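PDB 6N8B: transcription regulator AcaB from Escherichia coli, which probably regulates transcription of genes needed for conjugative transfer of IncC plasmids, in which it has a crucial role. Local coordinates for residues 23-28 and 111-116; 40-45 and 122-127; 32-37 and 129-134; 47-52 and 167-172. All coordinates share one frame; numbering follows the deposited sequence.

Interaction 1: 23-28 and 111-116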
loop_
_atom_site.group_PDB
_atom_site.type_symbol
_atom_site.label_atom_id
_atom_site.label_comp_id
_atom_site.label_asym_id
_atom_site.label_seq_id
_atom_site.Cartn_x
_atom_site.Cartn_y
_atom_site.Cartn_z
ATOM N N PHE A 23 11.074 13.626 -1.476
ATOM C CA PHE A 23 11.822 13.026 -0.381
ATOM C C PHE A 23 12.330 11.663 -0.828
ATOM O O PHE A 23 11.535 10.772 -1.147
ATOM C CB PHE A 23 10.932 12.903 0.856
ATOM C CG PHE A 23 11.682 12.648 2.126
ATOM C CD1 PHE A 23 12.444 13.651 2.706
ATOM C CD2 PHE A 23 11.600 11.418 2.762
ATOM C CE1 PHE A 23 13.131 13.428 3.884
ATOM C CE2 PHE A 23 12.281 11.186 3.942
ATOM C CZ PHE A 23 13.049 12.194 4.506
ATOM N N LYS A 24 13.648 11.500 -0.832
ATOM C CA LYS A 24 14.280 10.246 -1.204
ATOM C C LYS A 24 14.868 9.587 0.035
ATOM O O LYS A 24 15.449 10.257 0.892
ATOM C CB LYS A 24 15.365 10.479 -2.260
ATOM C CG LYS A 24 14.835 11.154 -3.522
ATOM C CD LYS A 24 15.938 11.487 -4.522
ATOM C CE LYS A 24 15.364 12.175 -5.759
ATOM N NZ LYS A 24 16.410 12.606 -6.733
ATOM N N GLN A 25 14.714 8.270 0.117
ATOM C CA GLN A 25 14.838 7.543 1.370
ATOM C C GLN A 25 15.147 6.096 1.036
ATOM O O GLN A 25 14.587 5.544 0.088
ATOM C CB GLN A 25 13.556 7.631 2.210
ATOM C CG GLN A 25 13.519 6.656 3.388
ATOM C CD GLN A 25 12.153 6.555 4.054
ATOM O OE1 GLN A 25 11.122 6.840 3.442
ATOM N NE2 GLN A 25 12.142 6.137 5.315
ATOM N N VAL A 26 16.041 5.489 1.808
ATOM C CA VAL A 26 16.364 4.079 1.649
ATOM C C VAL A 26 15.581 3.301 2.692
ATOM O O VAL A 26 15.660 3.594 3.892
ATOM C CB VAL A 26 17.875 3.833 1.802
ATOM C CG1 VAL A 26 18.151 2.360 2.040
ATOM C CG2 VAL A 26 18.623 4.325 0.573
ATOM N N LEU A 27 14.828 2.307 2.236
ATOM C CA LEU A 27 13.857 1.602 3.067
ATOM C C LEU A 27 14.237 0.130 3.078
ATOM O O LEU A 27 14.065 -0.568 2.072
ATOM C CB LEU A 27 12.428 1.808 2.563
ATOM C CG LEU A 27 11.366 0.866 3.141
ATOM C CD1 LEU A 27 11.136 1.113 4.619
ATOM C CD2 LEU A 27 10.073 1.072 2.387
ATOM N N LYS A 28 14.782 -0.340 4.196
ATOM C CA LYS A 28 15.141 -1.743 4.292
ATOM C C LYS A 28 13.931 -2.555 4.724
ATOM O O LYS A 28 13.153 -2.134 5.585
ATOM C CB LYS A 28 16.313 -1.937 5.256
ATOM C CG LYS A 28 16.357 -3.292 5.938
ATOM C CD LYS A 28 17.445 -3.381 6.988
ATOM C CE LYS A 28 18.794 -3.384 6.313
ATOM N NZ LYS A 28 19.905 -3.801 7.208
ATOM N N TYR A 111 15.417 -0.695 -0.529
ATOM C CA TYR A 111 14.827 -0.066 -1.702
ATOM C C TYR A 111 14.993 1.443 -1.613
ATOM O O TYR A 111 14.642 2.053 -0.598
ATOM C CB TYR A 111 13.342 -0.416 -1.835
ATOM C CG TYR A 111 13.042 -1.896 -1.910
ATOM C CD1 TYR A 111 12.822 -2.643 -0.757
ATOM C CD2 TYR A 111 12.967 -2.545 -3.134
ATOM C CE1 TYR A 111 12.541 -3.996 -0.826
ATOM C CE2 TYR A 111 12.687 -3.894 -3.211
ATOM C CZ TYR A 111 12.475 -4.616 -2.055
ATOM O OH TYR A 111 12.197 -5.960 -2.126
ATOM N N THR A 112 15.528 2.037 -2.674
ATOM C CA THR A 112 15.577 3.485 -2.806
ATOM C C THR A 112 14.244 3.956 -3.372
ATOM O O THR A 112 13.900 3.635 -4.515
ATOM C CB THR A 112 16.730 3.920 -3.710
ATOM O OG1 THR A 112 17.975 3.499 -3.141
ATOM C CG2 THR A 112 16.739 5.426 -3.869
ATOM N N ILE A 113 13.496 4.713 -2.577
ATOM C CA ILE A 113 12.172 5.180 -2.959
ATOM C C ILE A 113 12.162 6.697 -2.883
ATOM O O ILE A 113 12.828 7.292 -2.026
ATOM C CB ILE A 113 11.060 4.583 -2.072
ATOM C CG1 ILE A 113 11.137 5.137 -0.649
ATOM C CG2 ILE A 113 11.165 3.067 -2.042
ATOM C CD1 ILE A 113 10.073 4.589 0.274
ATOM N N GLU A 114 11.423 7.319 -3.792
ATOM C CA GLU A 114 11.173 8.745 -3.727
ATOM C C GLU A 114 9.702 8.986 -3.434
ATOM O O GLU A 114 8.830 8.243 -3.889
ATOM C CB GLU A 114 11.569 9.454 -5.022
ATOM C CG GLU A 114 12.755 8.847 -5.741
ATOM C CD GLU A 114 12.887 9.372 -7.158
ATOM O OE1 GLU A 114 14.031 9.639 -7.590
ATOM O OE2 GLU A 114 11.842 9.538 -7.826
ATOM N N ILE A 115 9.440 10.046 -2.680
ATOM C CA ILE A 115 8.129 10.301 -2.111
ATOM C C ILE A 115 7.704 11.686 -2.575
ATOM O O ILE A 115 8.238 12.701 -2.108
ATOM C CB ILE A 115 8.138 10.178 -0.582
ATOM C CG1 ILE A 115 8.149 8.700 -0.190
ATOM C CG2 ILE A 115 6.918 10.844 0.023
ATOM C CD1 ILE A 115 8.958 8.391 1.048
ATOM N N ASN A 116 6.764 11.727 -3.518
ATOM C CA ASN A 116 6.322 12.976 -4.118
ATOM C C ASN A 116 5.098 13.560 -3.430
ATOM O O ASN A 116 4.819 14.752 -3.602
ATOM C CB ASN A 116 6.022 12.778 -5.608
ATOM C CG ASN A 116 7.278 12.587 -6.438
ATOM O OD1 ASN A 116 7.865 13.551 -6.931
ATOM N ND2 ASN A 116 7.692 11.334 -6.605
#

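Interaction 2: 40-45 and 122-127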
loop_
_atom_site.group_PDB
_atom_site.type_symbol
_atom_site.label_atom_id
_atom_site.label_comp_id
_atom_site.label_asym_id
_atom_site.label_seq_id
_atom_site.Cartn_x
_atom_site.Cartn_y
_atom_site.Cartn_z
ATOM N N ARG A 40 5.913 -5.570 -6.239
ATOM C CA ARG A 40 4.873 -5.634 -7.258
ATOM C C ARG A 40 3.868 -4.493 -7.179
ATOM O O ARG A 40 3.107 -4.303 -8.135
ATOM C CB ARG A 40 4.115 -6.973 -7.202
ATOM C CG ARG A 40 3.678 -7.432 -5.827
ATOM C CD ARG A 40 3.410 -8.933 -5.810
ATOM N NE ARG A 40 2.084 -9.275 -6.324
ATOM C CZ ARG A 40 1.109 -9.812 -5.593
ATOM N NH1 ARG A 40 1.310 -10.091 -4.310
ATOM N NH2 ARG A 40 -0.065 -10.087 -6.147
ATOM N N SER A 41 3.843 -3.721 -6.093
ATOM C CA SER A 41 2.806 -2.708 -5.946
ATOM C C SER A 41 3.309 -1.277 -5.823
ATOM O O SER A 41 2.603 -0.366 -6.253
ATOM C CB SER A 41 1.920 -3.013 -4.727
ATOM O OG SER A 41 2.534 -2.574 -3.530
ATOM N N PHE A 42 4.496 -1.043 -5.260
ATOM C CA PHE A 42 4.853 0.311 -4.836
ATOM C C PHE A 42 4.942 1.275 -6.015
ATOM O O PHE A 42 4.249 2.298 -6.047
ATOM C CB PHE A 42 6.169 0.307 -4.063
ATOM C CG PHE A 42 6.553 1.658 -3.530
ATOM C CD1 PHE A 42 5.982 2.144 -2.364
ATOM C CD2 PHE A 42 7.470 2.447 -4.200
ATOM C CE1 PHE A 42 6.325 3.388 -1.875
ATOM C CE2 PHE A 42 7.816 3.695 -3.714
ATOM C CZ PHE A 42 7.242 4.165 -2.550
ATOM N N GLU A 43 5.817 0.982 -6.978
ATOM C CA GLU A 43 6.045 1.936 -8.058
ATOM C C GLU A 43 4.782 2.174 -8.869
ATOM O O GLU A 43 4.559 3.287 -9.359
ATOM C CB GLU A 43 7.185 1.456 -8.951
ATOM C CG GLU A 43 8.539 1.561 -8.277
ATOM C CD GLU A 43 9.684 1.546 -9.261
ATOM O OE1 GLU A 43 9.503 1.015 -10.379
ATOM O OE2 GLU A 43 10.766 2.065 -8.914
ATOM N N ARG A 44 3.938 1.152 -9.013
ATOM C CA ARG A 44 2.640 1.355 -9.645
ATOM C C ARG A 44 1.758 2.271 -8.803
ATOM O O ARG A 44 1.118 3.188 -9.330
ATOM C CB ARG A 44 1.954 0.012 -9.879
ATOM C CG ARG A 44 0.618 0.128 -10.583
ATOM C CD ARG A 44 0.755 0.773 -11.947
ATOM N NE ARG A 44 -0.543 1.116 -12.519
ATOM C CZ ARG A 44 -1.137 2.294 -12.363
ATOM N NH1 ARG A 44 -0.549 3.246 -11.651
ATOM N NH2 ARG A 44 -2.320 2.522 -12.917
ATOM N N VAL A 45 1.710 2.031 -7.489
ATOM C CA VAL A 45 0.917 2.872 -6.597
ATOM C C VAL A 45 1.511 4.271 -6.499
ATOM O O VAL A 45 0.780 5.266 -6.454
ATOM C CB VAL A 45 0.801 2.208 -5.214
ATOM C CG1 VAL A 45 0.158 3.146 -4.213
ATOM C CG2 VAL A 45 -0.023 0.954 -5.318
ATOM N N GLN A 122 2.557 7.282 3.206
ATOM C CA GLN A 122 1.732 6.428 4.052
ATOM C C GLN A 122 1.667 5.010 3.508
ATOM O O GLN A 122 1.677 4.048 4.283
ATOM C CB GLN A 122 0.326 7.007 4.178
ATOM C CG GLN A 122 0.299 8.472 4.528
ATOM C CD GLN A 122 -1.079 9.084 4.393
ATOM O OE1 GLN A 122 -1.810 8.793 3.445
ATOM N NE2 GLN A 122 -1.442 9.940 5.341
ATOM N N PHE A 123 1.612 4.853 2.183
ATOM C CA PHE A 123 1.669 3.510 1.616
ATOM C C PHE A 123 3.011 2.855 1.903
ATOM O O PHE A 123 3.067 1.682 2.288
ATOM C CB PHE A 123 1.405 3.548 0.113
ATOM C CG PHE A 123 1.255 2.188 -0.499
ATOM C CD1 PHE A 123 0.040 1.529 -0.465
ATOM C CD2 PHE A 123 2.334 1.561 -1.100
ATOM C CE1 PHE A 123 -0.101 0.273 -1.023
ATOM C CE2 PHE A 123 2.201 0.305 -1.660
ATOM C CZ PHE A 123 0.981 -0.339 -1.622
ATOM N N ALA A 124 4.103 3.600 1.720
ATOM C CA ALA A 124 5.415 3.084 2.086
ATOM C C ALA A 124 5.502 2.817 3.578
ATOM O O ALA A 124 6.209 1.899 4.005
ATOM C CB ALA A 124 6.509 4.059 1.655
ATOM N N HIS A 125 4.786 3.595 4.387
ATOM C CA HIS A 125 4.809 3.314 5.813
ATOM C C HIS A 125 3.919 2.131 6.159
ATOM O O HIS A 125 4.198 1.421 7.126
ATOM C CB HIS A 125 4.382 4.554 6.601
ATOM C CG HIS A 125 4.697 4.472 8.062
ATOM N ND1 HIS A 125 5.979 4.593 8.554
ATOM C CD2 HIS A 125 3.900 4.259 9.136
ATOM C CE1 HIS A 125 5.956 4.469 9.870
ATOM N NE2 HIS A 125 4.707 4.265 10.248
ATOM N N LEU A 126 2.890 1.864 5.348
ATOM C CA LEU A 126 2.102 0.644 5.514
ATOM C C LEU A 126 2.948 -0.601 5.280
ATOM O O LEU A 126 2.786 -1.611 5.976
ATOM C CB LEU A 126 0.899 0.653 4.572
ATOM C CG LEU A 126 -0.219 1.610 4.977
ATOM C CD1 LEU A 126 -1.416 1.447 4.070
ATOM C CD2 LEU A 126 -0.601 1.356 6.416
ATOM N N ILE A 127 3.837 -0.558 4.288
ATOM C CA ILE A 127 4.685 -1.709 4.004
ATOM C C ILE A 127 5.606 -1.990 5.184
ATOM O O ILE A 127 5.883 -3.149 5.514
ATOM C CB ILE A 127 5.473 -1.473 2.703
ATOM C CG1 ILE A 127 4.501 -1.249 1.543
ATOM C CG2 ILE A 127 6.419 -2.635 2.422
ATOM C CD1 ILE A 127 5.117 -1.438 0.183
#

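Interaction 3: 32-37 and 129-134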
loop_
_atom_site.group_PDB
_atom_site.type_symbol
_atom_site.label_atom_id
_atom_site.label_comp_id
_atom_site.label_asym_id
_atom_site.label_seq_id
_atom_site.Cartn_x
_atom_site.Cartn_y
_atom_site.Cartn_z
ATOM N N LEU A 32 9.936 -11.570 3.584
ATOM C CA LEU A 32 9.672 -11.832 2.174
ATOM C C LEU A 32 8.286 -11.353 1.767
ATOM O O LEU A 32 8.069 -11.004 0.601
ATOM C CB LEU A 32 9.826 -13.324 1.874
ATOM C CG LEU A 32 9.409 -13.781 0.473
ATOM C CD1 LEU A 32 10.348 -13.224 -0.592
ATOM C CD2 LEU A 32 9.331 -15.297 0.406
ATOM N N GLN A 33 7.343 -11.307 2.711
ATOM C CA GLN A 33 5.998 -10.843 2.381
ATOM C C GLN A 33 5.997 -9.351 2.087
ATOM O O GLN A 33 5.440 -8.904 1.077
ATOM C CB GLN A 33 5.029 -11.164 3.518
ATOM C CG GLN A 33 4.861 -12.641 3.803
ATOM C CD GLN A 33 6.013 -13.211 4.597
ATOM O OE1 GLN A 33 6.706 -12.485 5.308
ATOM N NE2 GLN A 33 6.233 -14.515 4.474
ATOM N N ALA A 34 6.617 -8.561 2.964
ATOM C CA ALA A 34 6.709 -7.128 2.720
ATOM C C ALA A 34 7.595 -6.817 1.521
ATOM O O ALA A 34 7.338 -5.845 0.802
ATOM C CB ALA A 34 7.223 -6.416 3.970
ATOM N N GLN A 35 8.630 -7.626 1.281
ATOM C CA GLN A 35 9.448 -7.440 0.086
ATOM C C GLN A 35 8.616 -7.606 -1.177
ATOM O O GLN A 35 8.697 -6.788 -2.100
ATOM C CB GLN A 35 10.622 -8.419 0.085
ATOM C CG GLN A 35 11.772 -8.013 0.980
ATOM C CD GLN A 35 12.897 -9.021 0.970
ATOM O OE1 GLN A 35 12.867 -9.995 0.216
ATOM N NE2 GLN A 35 13.913 -8.782 1.792
ATOM N N ARG A 36 7.802 -8.663 -1.232
ATOM C CA ARG A 36 7.027 -8.925 -2.439
ATOM C C ARG A 36 5.971 -7.848 -2.659
ATOM O O ARG A 36 5.816 -7.346 -3.775
ATOM C CB ARG A 36 6.393 -10.317 -2.378
ATOM C CG ARG A 36 7.293 -11.415 -2.929
ATOM C CD ARG A 36 7.715 -11.099 -4.380
ATOM N NE ARG A 36 6.866 -11.775 -5.349
ATOM C CZ ARG A 36 6.805 -11.464 -6.640
ATOM N NH1 ARG A 36 6.001 -12.147 -7.448
ATOM N NH2 ARG A 36 7.527 -10.460 -7.126
ATOM N N VAL A 37 5.251 -7.467 -1.602
ATOM C CA VAL A 37 4.282 -6.374 -1.702
ATOM C C VAL A 37 4.946 -5.123 -2.265
ATOM O O VAL A 37 4.415 -4.466 -3.168
ATOM C CB VAL A 37 3.649 -6.095 -0.327
ATOM C CG1 VAL A 37 2.890 -4.778 -0.344
ATOM C CG2 VAL A 37 2.738 -7.233 0.070
ATOM N N LYS A 129 4.923 -1.305 8.420
ATOM C CA LYS A 129 4.144 -1.906 9.496
ATOM C C LYS A 129 3.759 -3.342 9.174
ATOM O O LYS A 129 3.579 -4.153 10.087
ATOM C CB LYS A 129 2.918 -1.051 9.814
ATOM C CG LYS A 129 3.218 0.426 9.738
ATOM C CD LYS A 129 2.496 1.217 10.810
ATOM C CE LYS A 129 1.001 1.203 10.632
ATOM N NZ LYS A 129 0.409 2.421 11.259
ATOM N N LEU A 130 3.662 -3.684 7.890
ATOM C CA LEU A 130 3.498 -5.083 7.519
ATOM C C LEU A 130 4.781 -5.862 7.781
ATOM O O LEU A 130 4.737 -6.994 8.276
ATOM C CB LEU A 130 3.083 -5.182 6.050
ATOM C CG LEU A 130 3.209 -6.524 5.335
ATOM C CD1 LEU A 130 2.077 -7.418 5.758
ATOM C CD2 LEU A 130 3.201 -6.351 3.830
ATOM N N ASP A 131 5.935 -5.269 7.461
ATOM C CA ASP A 131 7.208 -5.913 7.770
ATOM C C ASP A 131 7.315 -6.217 9.259
ATOM O O ASP A 131 7.715 -7.320 9.653
ATOM C CB ASP A 131 8.364 -5.020 7.314
ATOM C CG ASP A 131 9.653 -5.790 7.100
ATOM O OD1 ASP A 131 9.584 -7.011 6.853
ATOM O OD2 ASP A 131 10.738 -5.174 7.170
ATOM N N THR A 132 6.929 -5.259 10.102
ATOM C CA THR A 132 6.957 -5.487 11.542
ATOM C C THR A 132 5.978 -6.582 11.942
ATOM O O THR A 132 6.321 -7.469 12.733
ATOM C CB THR A 132 6.643 -4.186 12.284
ATOM O OG1 THR A 132 7.714 -3.255 12.090
ATOM C CG2 THR A 132 6.465 -4.444 13.777
ATOM N N LEU A 133 4.759 -6.544 11.394
ATOM C CA LEU A 133 3.765 -7.558 11.726
ATOM C C LEU A 133 4.254 -8.953 11.353
ATOM O O LEU A 133 4.063 -9.909 12.113
ATOM C CB LEU A 133 2.447 -7.249 11.021
ATOM C CG LEU A 133 1.262 -8.079 11.509
ATOM C CD1 LEU A 133 1.055 -7.807 12.990
ATOM C CD2 LEU A 133 0.009 -7.753 10.723
ATOM N N MET A 134 4.907 -9.085 10.195
ATOM C CA MET A 134 5.479 -10.374 9.821
ATOM C C MET A 134 6.585 -10.777 10.783
ATOM O O MET A 134 6.708 -11.953 11.142
ATOM C CB MET A 134 6.000 -10.330 8.386
ATOM C CG MET A 134 4.939 -10.030 7.347
ATOM S SD MET A 134 3.572 -11.207 7.431
ATOM C CE MET A 134 2.298 -10.210 8.205
#

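Interaction 4: 47-52 and 167-172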
loop_
_atom_site.group_PDB
_atom_site.type_symbol
_atom_site.label_atom_id
_atom_site.label_comp_id
_atom_site.label_asym_id
_atom_site.label_seq_id
_atom_site.Cartn_x
_atom_site.Cartn_y
_atom_site.Cartn_z
ATOM N N ASN A 47 3.097 5.874 -8.857
ATOM C CA ASN A 47 2.661 6.521 -10.080
ATOM C C ASN A 47 1.149 6.735 -10.086
ATOM O O ASN A 47 0.677 7.729 -10.648
ATOM C CB ASN A 47 3.162 5.651 -11.242
ATOM C CG ASN A 47 2.553 5.996 -12.583
ATOM O OD1 ASN A 47 1.918 7.024 -12.775
ATOM N ND2 ASN A 47 2.769 5.113 -13.536
ATOM N N SER A 48 0.393 5.905 -9.366
ATOM C CA SER A 48 -1.058 6.053 -9.358
ATOM C C SER A 48 -1.480 7.259 -8.532
ATOM O O SER A 48 -2.314 8.055 -8.973
ATOM C CB SER A 48 -1.724 4.784 -8.823
ATOM O OG SER A 48 -3.136 4.894 -8.893
ATOM N N LEU A 49 -0.913 7.415 -7.332
ATOM C CA LEU A 49 -1.232 8.587 -6.524
ATOM C C LEU A 49 -0.750 9.870 -7.188
ATOM O O LEU A 49 -1.384 10.920 -7.037
ATOM C CB LEU A 49 -0.623 8.450 -5.129
ATOM C CG LEU A 49 -1.142 7.292 -4.272
ATOM C CD1 LEU A 49 -0.229 7.048 -3.078
ATOM C CD2 LEU A 49 -2.571 7.552 -3.812
ATOM N N PHE A 50 0.345 9.802 -7.948
ATOM C CA PHE A 50 0.800 10.968 -8.698
ATOM C C PHE A 50 -0.215 11.352 -9.765
ATOM O O PHE A 50 -0.564 12.528 -9.912
ATOM C CB PHE A 50 2.166 10.684 -9.328
ATOM C CG PHE A 50 2.809 11.887 -9.960
ATOM C CD1 PHE A 50 2.443 12.301 -11.233
ATOM C CD2 PHE A 50 3.781 12.603 -9.283
ATOM C CE1 PHE A 50 3.031 13.408 -11.816
ATOM C CE2 PHE A 50 4.375 13.710 -9.861
ATOM C CZ PHE A 50 3.999 14.113 -11.130
ATOM N N SER A 51 -0.702 10.365 -10.518
ATOM C CA SER A 51 -1.677 10.650 -11.561
ATOM C C SER A 51 -2.970 11.189 -10.968
ATOM O O SER A 51 -3.566 12.126 -11.508
ATOM C CB SER A 51 -1.947 9.387 -12.378
ATOM O OG SER A 51 -0.737 8.845 -12.879
ATOM N N ILE A 52 -3.405 10.621 -9.842
ATOM C CA ILE A 52 -4.617 11.098 -9.184
ATOM C C ILE A 52 -4.478 12.568 -8.821
ATOM O O ILE A 52 -5.364 13.381 -9.106
ATOM C CB ILE A 52 -4.923 10.241 -7.942
ATOM C CG1 ILE A 52 -5.332 8.833 -8.356
ATOM C CG2 ILE A 52 -6.016 10.885 -7.106
ATOM C CD1 ILE A 52 -5.322 7.842 -7.222
ATOM N N GLY A 167 -4.607 -2.159 -5.481
ATOM C CA GLY A 167 -5.568 -2.248 -6.571
ATOM C C GLY A 167 -6.637 -1.182 -6.507
ATOM O O GLY A 167 -7.080 -0.662 -7.534
ATOM N N ARG A 168 -7.048 -0.818 -5.302
ATOM C CA ARG A 168 -8.177 0.087 -5.188
ATOM C C ARG A 168 -7.766 1.532 -5.410
ATOM O O ARG A 168 -8.504 2.298 -6.041
ATOM C CB ARG A 168 -8.840 -0.136 -3.846
ATOM C CG ARG A 168 -9.652 -1.394 -3.962
ATOM C CD ARG A 168 -10.718 -1.414 -2.962
ATOM N NE ARG A 168 -11.722 -0.443 -3.403
ATOM C CZ ARG A 168 -12.431 0.339 -2.610
ATOM N NH1 ARG A 168 -12.255 0.226 -1.327
ATOM N NH2 ARG A 168 -13.299 1.217 -3.113
ATOM N N ILE A 169 -6.584 1.906 -4.922
ATOM C CA ILE A 169 -5.977 3.176 -5.306
ATOM C C ILE A 169 -5.980 3.314 -6.822
ATOM O O ILE A 169 -6.480 4.301 -7.378
ATOM C CB ILE A 169 -4.554 3.272 -4.731
ATOM C CG1 ILE A 169 -4.614 3.478 -3.216
ATOM C CG2 ILE A 169 -3.771 4.381 -5.419
ATOM C CD1 ILE A 169 -3.270 3.400 -2.537
ATOM N N ILE A 170 -5.430 2.312 -7.513
ATOM C CA ILE A 170 -5.402 2.344 -8.972
ATOM C C ILE A 170 -6.817 2.371 -9.532
ATOM O O ILE A 170 -7.112 3.125 -10.465
ATOM C CB ILE A 170 -4.590 1.151 -9.508
ATOM C CG1 ILE A 170 -3.101 1.384 -9.246
ATOM C CG2 ILE A 170 -4.853 0.939 -10.993
ATOM C CD1 ILE A 170 -2.386 0.184 -8.690
ATOM N N GLY A 171 -7.724 1.589 -8.941
ATOM C CA GLY A 171 -9.116 1.654 -9.355
ATOM C C GLY A 171 -9.708 3.041 -9.180
ATOM O O GLY A 171 -10.397 3.550 -10.069
ATOM N N ILE A 172 -9.434 3.675 -8.036
ATOM C CA ILE A 172 -9.826 5.067 -7.835
ATOM C C ILE A 172 -9.210 5.949 -8.912
ATOM O O ILE A 172 -9.854 6.878 -9.418
ATOM C CB ILE A 172 -9.432 5.534 -6.422
ATOM C CG1 ILE A 172 -10.322 4.863 -5.373
ATOM C CG2 ILE A 172 -9.515 7.047 -6.316
ATOM C CD1 ILE A 172 -9.908 5.138 -3.942
#

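Interaction 1: 23-28 and 111-116
Tyr111 and Leu27 begin an antiparallel two-stranded ribbon with a mutual pair of backbone bonds: Tyr111 N to Leu27 O and Leu27 N to Tyr111 O are both 2.9 Å. The Tyr111 ring presents its edge, not a face, to Leu27 O, and its hydroxyl is hydrogen-bonded to Glu39 of helix 32-59. Thr112 faces Val26 in a non-hydrogen-bonded pair on the outer side of the ribbon, where the two side chains pass at a slant, with Thr112 OG1 nearest Val26 CG2. Ile113 turns the other way, toward the helices. Its CG1 sits between the backbone N and the carbonyl carbon (chi1 69°), and the extended chain beyond carries CD1 to 4.1 Å from Leu27 CD2. The Ile113 N to Gln25 O bond is nearly straight, 178° at the hydrogen, and 3.0 Å long. Glu114 is again on the outer side. Its chain runs beside that of Lys24, both pointing the same way, and Lys24 NZ stands 3.9 Å from Glu114 OE1, a long salt bridge. Ile115 closes the register with Phe23, whose N reaches Ile115 O at 3.0 Å, while Ile115 CD1 comes within 3.6 Å of Gln25 OE1. Six main-chain bonds thus carry the pairing, and the chemistry divides in two: Leu27 and Ile113 are buried against helices 32-59 and 118-142, whereas Lys24, Val26, Thr112 and Glu114 make an exposed, largely polar outer face in which Val26 is the aliphatic member. Long and exposed, the charge pair is probably a weak, solvent-screened attraction.

Interaction 2: 40-45 and 122-127
Val45 and Phe123 make the CH-pi part of this contact. Val45 CG1 stands over the centre of the Phe123 ring, 4.0 Å from the centroid and only 10° off the ring normal, which meets the geometry of a CH-pi interaction. The second methyl, Val45 CG2, reaches toward the rim at CZ.

Around the same ring, two other groups come in at the edge and in its plane. One is Ser41 OG, 3.3 Å from Phe123 CZ; since this hydroxyl is hydrogen-bonded to Val37 O, one turn back on its own helix, its polar need is met within helix 32-59 and its approach to the ring is a packing contact. The other is Phe42 CD1, 3.9 Å from Phe123 CD2. The two phenylalanines slide past each other in opposite directions. In both, CG is anti to the backbone N (chi1 -172° in Phe123), which sends each ring into the space between the helices.

Contacts of the Phe42 ring with aliphatic groups complete the set. Phe42 CE1 lies 3.6 Å from the methyl of Ala124, and Ile127 CD1 makes a looser approach to Phe42 CD1 at 4.5 Å. No hydrogen bond crosses the interface, and all six touching residues are buried. Ile113 of strand 109-115 packs on both Phe42 and Ala124.

The segments run antiparallel at 172° with axes 10.8 Å apart, a wide spacing in keeping with two phenyl rings lying between them. Each ribbon strand is followed by two helices, and this antiparallel pair joins the first helix after each, an order that resembles the ribbon-helix-helix arrangement.

Interaction 3: 32-37 and 129-134
Leu130 sends its CG anti to the backbone N (chi1 164°), and this carries CD2 across the interface to Ala34 and Val37. Met134 instead bends at chi2 and chi3 (chi2 -56°), folding its sulfur end over toward Gln33, which brings OE1 against Met134 CG.

CD2 of Leu130 is the branch that does the work: it lies 3.8 Å from Ala34 CA and 4.0 Å from Ala34 CB. It also meets Val37 CG2 tip to tip at 3.9 Å. The small methyl of Ala34 in turn touches Asp131, with CB to CB at 3.8 Å; the CA atoms of these two residues are 5.2 Å apart, the nearest pair of the two segments. Axes only 8.6 Å apart, at 157°, are what so small a residue at the crossing permits.

Gln33 and Met134 pass each other at a slant. Gln33 OE1 approaches Met134 CG at 3.6 Å and CB at 3.8 Å, a carbonyl oxygen against aliphatic carbon, so this is packing. No hydrogen bond joins the segments directly. The buried carboxylate of Asp131 is satisfied nearby, with OD1 bonded to the Ser31 hydroxyl and OD2 to Asn30 N, and these two bonds tie helix 118-142 to the turn leading into helix 32-59.

Among its neighbours, the contact has Val29 of strand 23-29 packed on Ala34 and Asp131, while Gln159 of helix 148-182 touches both Gln33 and Val37; the pair therefore lies between the end of the ribbon and that helix.

Interaction 4: 47-52 and 167-172
Two helices of the largely helical bundle, 32-59 and 148-182, pack here side by side in roughly the same direction: the local axes lie 9.1 Å apart and are inclined by 26°. The nearest pair of CA atoms, Ser48 and Ile170, is 5.7 Å apart, where the small serine meets the other helix. Ser48 OG, anti to its own N (chi1 -176°), points across the interface and ends 3.4 Å from Ile170 CA and 3.5 Å from Ile170 CG1. Its polar partner is Glu173, one turn on from Ile169 in the same partner helix, which takes a hydrogen bond with the hydroxyl; Glu173 is also in a salt bridge with Arg44. The buried hydroxyl is therefore satisfied by the helix it packs on.

Ile169 supplies the hydrophobic half. Its CG2 branch lies obliquely against Leu49, 3.8 Å from CD2, and also touches Ser48 OG at 3.6 Å. The Ile52 chain crosses that of Ile169 at about a right angle, with Ile52 CD1 and Ile169 CG2 4.2 Å apart. Beyond, Ile52 and Ile172 both pack on Ile72 of helix 62-96, while Ile170 leans on Ile203 and Ala207 of helix 201-211. The end of Ile52 also rests on main chain, its CD1 lying 3.7 Å from the carbonyl oxygen of Ile169.

Overall arrangement
Helix 32-59 threads interactions 2, 3 and 4. Interactions 2 and 3, centres 11 Å apart, are successive levels of its pairing with helix 118-142, joined by Ile127 CD1 against Val37 CG1 at 4.0 Å. Interaction 4 adjoins interaction 2 further along helix 32-59, Val45 CG1 meeting Ile169 CD1 at 3.8 Å. Interactions 3 and 4, centres 21 Å apart, lie on opposite sides of the chain's centre. Interaction 1 roofs interaction 2, with Ile113 CB 3.7 Å from Phe42 CE2. A strand followed by two helices, occurring twice around one antiparallel ribbon, is reminiscent, within a single chain, of the usually dimeric ribbon-helix-helix fold. A bound calcium ion lies about 13 Å from the side chain of Ile172.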